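Local coordinates for protein dehydrogenase (Thermotoga maritima, PDB 3EZY) that catalyses the NAD(+)-dependent oxidation of myo-inositol to 2-keto-myo-inositol and probably serves in myo-inositol degradation, at residues 151-156 and 231-236; 68-73 and 89-94. All blocks are in the same frame, centred on the assembly; numbering follows the deposited sequence.

The two contacts lie in the Rossmann and C-terminal family regions of a Gfo/Idh/MocA-family dehydrogenase, on opposite sides of the chain's centre. Interaction 2 pairs neighbouring strands of the parallel sheet in the NAD-binding Rossmann fold, and its Cys71 touches a GxGxxG pattern (Gly9, Gly11, Gly14) at a strand-turn-helix, consistent with a dinucleotide-binding loop. Interaction 1, later in the chain, lies where strand 145-153 gives way to loop, and it reaches a second subunit. Their centres are 28 Å apart and their nearest atoms about 13 Å, so they do not touch. Interaction 1 is partly buried and rests more on charged side chains and a bridging water, whereas interaction 2 is buried and held by four backbone hydrogen bonds.

Interaction 1. Residues 151-156 and 231-236; sequences TSRDPA and RRAVYG
The guanidinium of Arg153 reaches the hydroxyl of Tyr235, with the guanidinium and ring planes 89° apart. Thr151 CG2 lies over one guanidinium face, 3.4 Å above its plane, while Tyr235 OH sits at the edge and in that plane, accepting from Arg153 NH1 at 3.0 Å. Tyr235 OH is also hydrogen-bonded to Asp238 of strand 238-245. Ala233 CB rests over one face of the tyrosine ring, offset toward its rim, and also packs on Arg153 CB at 3.9 Å. With CG beside the backbone N (chi1 -43°) and the chain extended from there to NE, Arg153 spans the distance to the hydroxyl. An alanine here is likely to deprive Asp228 of its salt bridge with NH2 and Tyr235 OH of this donor. Ala233 N donates to Asp154 O (2.7 Å). A CA-H...O contact joins Pro155 CA to Ala233 O (3.3 Å), which also closes the type I turn 233-236 by accepting from Gly236 N. Farther along, one water bridges Asp154 OD2, Ala156 O and Arg231 NH1, linking a carboxylate and a guanidinium that lie side by side beyond salt-bridge distance; Arg231 NH2 is paired with Asp172. The contact joins the end of strand 145-153 to the loop between strands 224-230 and 238-245, its two neighbours in the mixed sheet, and Arg153 makes a salt bridge to Glu242 and a cation-pi contact with Phe244 of the second subunit.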
ATOM      1  N   THR A 151       9.314  16.780  -0.195  1.00 19.48           N
ATOM      2  CA  THR A 151       8.826  17.156   1.129  1.00 19.70           C
ATOM      3  C   THR A 151       9.894  16.698   2.070  1.00 19.72           C
ATOM      4  O   THR A 151      10.315  15.548   1.981  1.00 20.54           O
ATOM      5  CB  THR A 151       7.529  16.404   1.436  1.00 19.68           C
ATOM      6  OG1 THR A 151       6.519  16.864   0.533  1.00 21.78           O
ATOM      7  CG2 THR A 151       7.087  16.587   2.905  1.00 21.37           C
ATOM      8  N   SER A 152      10.366  17.583   2.940  1.00 20.14           N
ATOM      9  CA  SER A 152      11.343  17.201   3.965  1.00 21.11           C
ATOM     10  C   SER A 152      11.005  17.863   5.261  1.00 20.62           C
ATOM     11  O   SER A 152      11.150  19.092   5.400  1.00 20.34           O
ATOM     12  CB  SER A 152      12.769  17.582   3.577  1.00 21.55           C
ATOM     13  OG  SER A 152      13.156  16.845   2.422  1.00 24.35           O
ATOM     14  N   ARG A 153      10.560  17.037   6.204  1.00 19.64           N
ATOM     15  CA  ARG A 153      10.140  17.468   7.536  1.00 20.30           C
ATOM     16  C   ARG A 153      10.900  16.635   8.586  1.00 20.80           C
ATOM     17  O   ARG A 153      11.081  15.405   8.416  1.00 20.39           O
ATOM     18  CB  ARG A 153       8.612  17.295   7.710  1.00 20.02           C
ATOM     19  CG  ARG A 153       7.784  17.724   6.515  1.00 19.71           C
ATOM     20  CD  ARG A 153       6.262  17.551   6.730  1.00 22.49           C
ATOM     21  NE  ARG A 153       5.535  18.199   5.635  1.00 22.21           N
ATOM     22  CZ  ARG A 153       4.503  17.686   4.988  1.00 22.95           C
ATOM     23  NH1 ARG A 153       3.976  16.489   5.334  1.00 20.93           N
ATOM     24  NH2 ARG A 153       3.986  18.389   3.983  1.00 21.98           N
ATOM     25  N   ASP A 154      11.334  17.306   9.656  1.00 22.26           N
ATOM     26  CA  ASP A 154      12.042  16.692  10.803  1.00 23.35           C
ATOM     27  C   ASP A 154      11.048  16.465  11.941  1.00 22.88           C
ATOM     28  O   ASP A 154      10.031  17.155  12.004  1.00 22.97           O
ATOM     29  CB  ASP A 154      13.160  17.608  11.336  1.00 23.36           C
ATOM     30  CG  ASP A 154      14.375  17.684  10.420  1.00 26.90           C
ATOM     31  OD1 ASP A 154      14.604  16.775   9.579  1.00 29.25           O
ATOM     32  OD2 ASP A 154      15.114  18.687  10.522  1.00 29.33           O
ATOM     33  N   PRO A 155      11.321  15.487  12.823  1.00 23.29           N
ATOM     34  CA  PRO A 155      10.411  15.293  13.970  1.00 24.59           C
ATOM     35  C   PRO A 155      10.445  16.460  14.965  1.00 25.26           C
ATOM     36  O   PRO A 155       9.412  16.752  15.589  1.00 26.22           O
ATOM     37  CB  PRO A 155      10.914  14.003  14.650  1.00 24.51           C
ATOM     38  CG  PRO A 155      12.172  13.596  13.904  1.00 24.49           C
ATOM     39  CD  PRO A 155      12.161  14.297  12.571  1.00 23.82           C
ATOM     40  N   ALA A 156      11.581  17.147  15.090  1.00 25.84           N
ATOM     41  CA  ALA A 156      11.681  18.268  16.038  1.00 26.89           C
ATOM     42  C   ALA A 156      12.646  19.331  15.555  1.00 28.16           C
ATOM     43  O   ALA A 156      13.583  19.012  14.830  1.00 28.61           O
ATOM     44  CB  ALA A 156      12.134  17.745  17.429  1.00 27.82           C
ATOM     45  N   ARG A 231       9.800  22.093  10.439  1.00 20.50           N
ATOM     46  CA  ARG A 231      10.711  21.707  11.502  1.00 20.59           C
ATOM     47  C   ARG A 231      10.099  20.714  12.518  1.00 21.35           C
ATOM     48  O   ARG A 231      10.792  20.287  13.447  1.00 21.23           O
ATOM     49  CB  ARG A 231      11.195  22.953  12.283  1.00 20.31           C
ATOM     50  CG  ARG A 231      12.189  23.833  11.554  1.00 19.38           C
ATOM     51  CD  ARG A 231      13.556  23.394  11.834  1.00 24.66           C
ATOM     52  NE  ARG A 231      14.563  24.333  11.357  1.00 28.63           N
ATOM     53  CZ  ARG A 231      15.772  23.932  11.007  1.00 29.75           C
ATOM     54  NH1 ARG A 231      16.067  22.624  11.088  1.00 26.78           N
ATOM     55  NH2 ARG A 231      16.675  24.803  10.591  1.00 25.92           N
ATOM     56  N   ARG A 232       8.807  20.422  12.420  1.00 20.50           N
ATOM     57  CA  ARG A 232       8.209  19.484  13.355  1.00 22.22           C
ATOM     58  C   ARG A 232       7.084  18.637  12.750  1.00 21.87           C
ATOM     59  O   ARG A 232       5.949  19.097  12.646  1.00 23.73           O
ATOM     60  CB  ARG A 232       7.668  20.188  14.607  1.00 22.95           C
ATOM     61  CG  ARG A 232       7.429  19.177  15.729  1.00 27.88           C
ATOM     62  CD  ARG A 232       6.231  19.470  16.555  1.00 35.69           C
ATOM     63  NE  ARG A 232       6.531  20.515  17.518  1.00 43.10           N
ATOM     64  CZ  ARG A 232       5.622  21.360  18.023  1.00 46.39           C
ATOM     65  NH1 ARG A 232       4.345  21.278  17.643  1.00 44.75           N
ATOM     66  NH2 ARG A 232       5.992  22.294  18.904  1.00 46.52           N
ATOM     67  N   ALA A 233       7.391  17.422  12.327  1.00 21.93           N
ATOM     68  CA  ALA A 233       6.324  16.470  11.976  1.00 21.03           C
ATOM     69  C   ALA A 233       6.230  15.452  13.119  1.00 21.15           C
ATOM     70  O   ALA A 233       7.193  14.751  13.415  1.00 20.75           O
ATOM     71  CB  ALA A 233       6.610  15.781  10.647  1.00 19.06           C
ATOM     72  N   VAL A 234       5.071  15.367  13.766  1.00 21.57           N
ATOM     73  CA  VAL A 234       4.995  14.565  14.987  1.00 23.29           C
ATOM     74  C   VAL A 234       5.078  13.072  14.704  1.00 22.47           C
ATOM     75  O   VAL A 234       5.381  12.287  15.591  1.00 24.23           O
ATOM     76  CB  VAL A 234       3.744  14.887  15.821  1.00 24.58           C
ATOM     77  CG1 VAL A 234       3.745  16.365  16.224  1.00 26.35           C
ATOM     78  CG2 VAL A 234       2.489  14.508  15.050  1.00 25.12           C
ATOM     79  N   TYR A 235       4.869  12.682  13.446  1.00 21.91           N
ATOM     80  CA  TYR A 235       4.926  11.276  13.091  1.00 21.44           C
ATOM     81  C   TYR A 235       6.316  10.780  12.745  1.00 21.22           C
ATOM     82  O   TYR A 235       6.472   9.593  12.421  1.00 22.97           O
ATOM     83  CB  TYR A 235       3.924  10.927  11.963  1.00 20.89           C
ATOM     84  CG  TYR A 235       4.003  11.844  10.742  1.00 19.25           C
ATOM     85  CD1 TYR A 235       4.773  11.497   9.647  1.00 19.38           C
ATOM     86  CD2 TYR A 235       3.294  13.051  10.694  1.00 19.16           C
ATOM     87  CE1 TYR A 235       4.848  12.320   8.498  1.00 16.91           C
ATOM     88  CE2 TYR A 235       3.383  13.898   9.576  1.00 20.47           C
ATOM     89  CZ  TYR A 235       4.154  13.515   8.478  1.00 19.19           C
ATOM     90  OH  TYR A 235       4.221  14.358   7.368  1.00 20.98           O
ATOM     91  N   GLY A 236       7.314  11.668  12.814  1.00 20.94           N
ATOM     92  CA  GLY A 236       8.703  11.308  12.549  1.00 19.66           C
ATOM     93  C   GLY A 236       9.203  11.924  11.252  1.00 20.27           C
ATOM     94  O   GLY A 236       8.559  12.840  10.692  1.00 21.90           O
TER
HETATM   95  O   HOH W   1      14.598  20.374  12.356  1.00 33.37           O

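Interaction 2. Residues 68-73 and 89-94; sequences VLVCSS and KHVFCE
Val70 N donates to Phe92 O at 2.8 Å, the shortest of four backbone hydrogen bonds that pair the two strands in parallel. Val68 uses both its polar backbone atoms, giving its N-H to His90 O and accepting from Phe92 N at 2.9 Å; Glu94 N closes the series on Val70 O, with a nearly straight N-H...O angle of 176°. On one face of the sheet Leu69 lies across Phe92, its CD2 methyl 3.6 Å from Phe92 CB and oblique to the ring. Phe92 CG stands anti to the backbone N (chi1 166°), which carries the ring past this methyl. The other face bears Val68, Val70, Val91 and Cys93, where Val70 CG2 meets Val91 CG2 at 3.8 Å. Past the Val70-Cys93 bridge, Cys71 SG packs on Glu94 CG, while Glu94 OE1 is hydrogen-bonded to His17 NE2 of helix 12-20. The strands and helix 77-86 form a beta-alpha-beta unit of the Rossmann fold: this helix covers the valine face, touching Val68 and Val70, helix 277-298 packs on Leu69 and Phe92, and strands 3-8 and 118-121 flank the pair within the sheet.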
ATOM      1  N   VAL A  68      41.035  13.539   5.982  1.00 21.80           N
ATOM      2  CA  VAL A  68      40.453  14.097   7.181  1.00 21.00           C
ATOM      3  C   VAL A  68      38.951  14.291   6.998  1.00 21.98           C
ATOM      4  O   VAL A  68      38.510  14.760   5.941  1.00 22.83           O
ATOM      5  CB  VAL A  68      41.086  15.477   7.456  1.00 20.42           C
ATOM      6  CG1 VAL A  68      40.476  16.120   8.676  1.00 20.52           C
ATOM      7  CG2 VAL A  68      42.602  15.353   7.637  1.00 20.42           C
ATOM      8  N   LEU A  69      38.173  13.961   8.034  1.00 20.98           N
ATOM      9  CA  LEU A  69      36.738  14.294   8.064  1.00 20.07           C
ATOM     10  C   LEU A  69      36.525  15.479   8.984  1.00 20.40           C
ATOM     11  O   LEU A  69      36.679  15.357  10.208  1.00 20.92           O
ATOM     12  CB  LEU A  69      35.888  13.111   8.558  1.00 19.36           C
ATOM     13  CG  LEU A  69      36.166  11.728   7.951  1.00 21.04           C
ATOM     14  CD1 LEU A  69      35.111  10.665   8.363  1.00 20.40           C
ATOM     15  CD2 LEU A  69      36.277  11.728   6.413  1.00 21.06           C
ATOM     16  N   VAL A  70      36.191  16.634   8.409  1.00 20.44           N
ATOM     17  CA  VAL A  70      35.903  17.841   9.193  1.00 21.42           C
ATOM     18  C   VAL A  70      34.416  17.835   9.614  1.00 22.57           C
ATOM     19  O   VAL A  70      33.518  18.054   8.779  1.00 22.40           O
ATOM     20  CB  VAL A  70      36.248  19.138   8.398  1.00 21.85           C
ATOM     21  CG1 VAL A  70      35.837  20.372   9.162  1.00 20.18           C
ATOM     22  CG2 VAL A  70      37.762  19.159   8.005  1.00 21.45           C
ATOM     23  N   CYS A  71      34.159  17.607  10.913  1.00 22.24           N
ATOM     24  CA  CYS A  71      32.790  17.468  11.419  1.00 22.66           C
ATOM     25  C   CYS A  71      32.611  18.344  12.635  1.00 23.69           C
ATOM     26  O   CYS A  71      31.857  18.018  13.530  1.00 24.11           O
ATOM     27  CB  CYS A  71      32.512  16.009  11.833  1.00 21.08           C
ATOM     28  SG  CYS A  71      32.904  14.751  10.586  1.00 24.62           S
ATOM     29  N   SER A  72      33.335  19.448  12.673  1.00 24.49           N
ATOM     30  CA  SER A  72      33.306  20.338  13.822  1.00 26.10           C
ATOM     31  C   SER A  72      32.300  21.435  13.492  1.00 26.09           C
ATOM     32  O   SER A  72      31.671  21.415  12.433  1.00 26.18           O
ATOM     33  CB  SER A  72      34.689  20.945  13.986  1.00 25.67           C
ATOM     34  OG  SER A  72      35.098  21.419  12.705  1.00 29.30           O
ATOM     35  N   SER A  73      32.154  22.411  14.374  1.00 26.99           N
ATOM     36  CA  SER A  73      31.176  23.472  14.131  1.00 26.85           C
ATOM     37  C   SER A  73      31.441  24.192  12.805  1.00 25.76           C
ATOM     38  O   SER A  73      32.578  24.295  12.342  1.00 24.63           O
ATOM     39  CB  SER A  73      31.128  24.450  15.301  1.00 27.58           C
ATOM     40  OG  SER A  73      32.342  25.170  15.315  1.00 32.10           O
ATOM     41  N   LYS A  89      46.335  17.193   2.486  1.00 27.02           N
ATOM     42  CA  LYS A  89      45.467  16.080   2.949  1.00 26.43           C
ATOM     43  C   LYS A  89      44.089  16.118   2.278  1.00 26.01           C
ATOM     44  O   LYS A  89      43.419  17.145   2.331  1.00 24.48           O
ATOM     45  CB  LYS A  89      45.219  16.186   4.470  1.00 26.29           C
ATOM     46  CG  LYS A  89      46.517  16.143   5.327  1.00 28.27           C
ATOM     47  CD  LYS A  89      47.437  14.991   4.854  1.00 25.75           C
ATOM     48  CE  LYS A  89      48.771  15.003   5.611  1.00 30.17           C
ATOM     49  NZ  LYS A  89      48.571  14.873   7.086  1.00 28.65           N
ATOM     50  N   HIS A  90      43.634  14.993   1.730  1.00 24.47           N
ATOM     51  CA  HIS A  90      42.287  14.902   1.152  1.00 25.49           C
ATOM     52  C   HIS A  90      41.228  15.184   2.209  1.00 24.86           C
ATOM     53  O   HIS A  90      41.387  14.770   3.351  1.00 26.33           O
ATOM     54  CB  HIS A  90      42.087  13.517   0.577  1.00 24.27           C
ATOM     55  CG  HIS A  90      42.983  13.237  -0.583  1.00 27.16           C
ATOM     56  ND1 HIS A  90      42.959  13.993  -1.737  1.00 27.26           N
ATOM     57  CD2 HIS A  90      43.940  12.295  -0.763  1.00 27.62           C
ATOM     58  CE1 HIS A  90      43.850  13.511  -2.587  1.00 30.04           C
ATOM     59  NE2 HIS A  90      44.456  12.481  -2.022  1.00 29.42           N
ATOM     60  N   VAL A  91      40.176  15.926   1.864  1.00 24.56           N
ATOM     61  CA  VAL A  91      39.282  16.417   2.909  1.00 23.86           C
ATOM     62  C   VAL A  91      37.794  16.205   2.603  1.00 23.78           C
ATOM     63  O   VAL A  91      37.313  16.512   1.488  1.00 22.36           O
ATOM     64  CB  VAL A  91      39.600  17.923   3.346  1.00 25.18           C
ATOM     65  CG1 VAL A  91      39.617  18.866   2.184  1.00 24.17           C
ATOM     66  CG2 VAL A  91      38.598  18.422   4.393  1.00 26.14           C
ATOM     67  N   PHE A  92      37.080  15.640   3.587  1.00 22.21           N
ATOM     68  CA  PHE A  92      35.613  15.540   3.540  1.00 21.69           C
ATOM     69  C   PHE A  92      35.104  16.545   4.550  1.00 21.97           C
ATOM     70  O   PHE A  92      35.626  16.608   5.684  1.00 22.08           O
ATOM     71  CB  PHE A  92      35.184  14.105   3.897  1.00 21.40           C
ATOM     72  CG  PHE A  92      33.703  13.932   4.202  1.00 22.27           C
ATOM     73  CD1 PHE A  92      32.832  13.416   3.241  1.00 23.86           C
ATOM     74  CD2 PHE A  92      33.188  14.272   5.458  1.00 22.22           C
ATOM     75  CE1 PHE A  92      31.433  13.262   3.530  1.00 23.63           C
ATOM     76  CE2 PHE A  92      31.828  14.100   5.764  1.00 21.67           C
ATOM     77  CZ  PHE A  92      30.942  13.604   4.787  1.00 20.48           C
ATOM     78  N   CYS A  93      34.130  17.376   4.153  1.00 21.76           N
ATOM     79  CA  CYS A  93      33.554  18.364   5.057  1.00 21.16           C
ATOM     80  C   CYS A  93      32.044  18.158   5.211  1.00 21.99           C
ATOM     81  O   CYS A  93      31.290  18.193   4.222  1.00 20.42           O
ATOM     82  CB  CYS A  93      33.825  19.799   4.541  1.00 20.84           C
ATOM     83  SG  CYS A  93      33.416  21.113   5.703  1.00 23.83           S
ATOM     84  N   GLU A  94      31.599  18.017   6.454  1.00 22.08           N
ATOM     85  CA  GLU A  94      30.177  17.906   6.730  1.00 23.31           C
ATOM     86  C   GLU A  94      29.438  19.141   6.208  1.00 24.47           C
ATOM     87  O   GLU A  94      30.027  20.249   6.092  1.00 25.07           O
ATOM     88  CB  GLU A  94      29.919  17.740   8.253  1.00 22.36           C
ATOM     89  CG  GLU A  94      29.693  16.272   8.680  1.00 23.90           C
ATOM     90  CD  GLU A  94      28.630  15.587   7.799  1.00 26.54           C
ATOM     91  OE1 GLU A  94      28.844  14.446   7.333  1.00 27.83           O
ATOM     92  OE2 GLU A  94      27.572  16.207   7.559  1.00 25.64           O
TER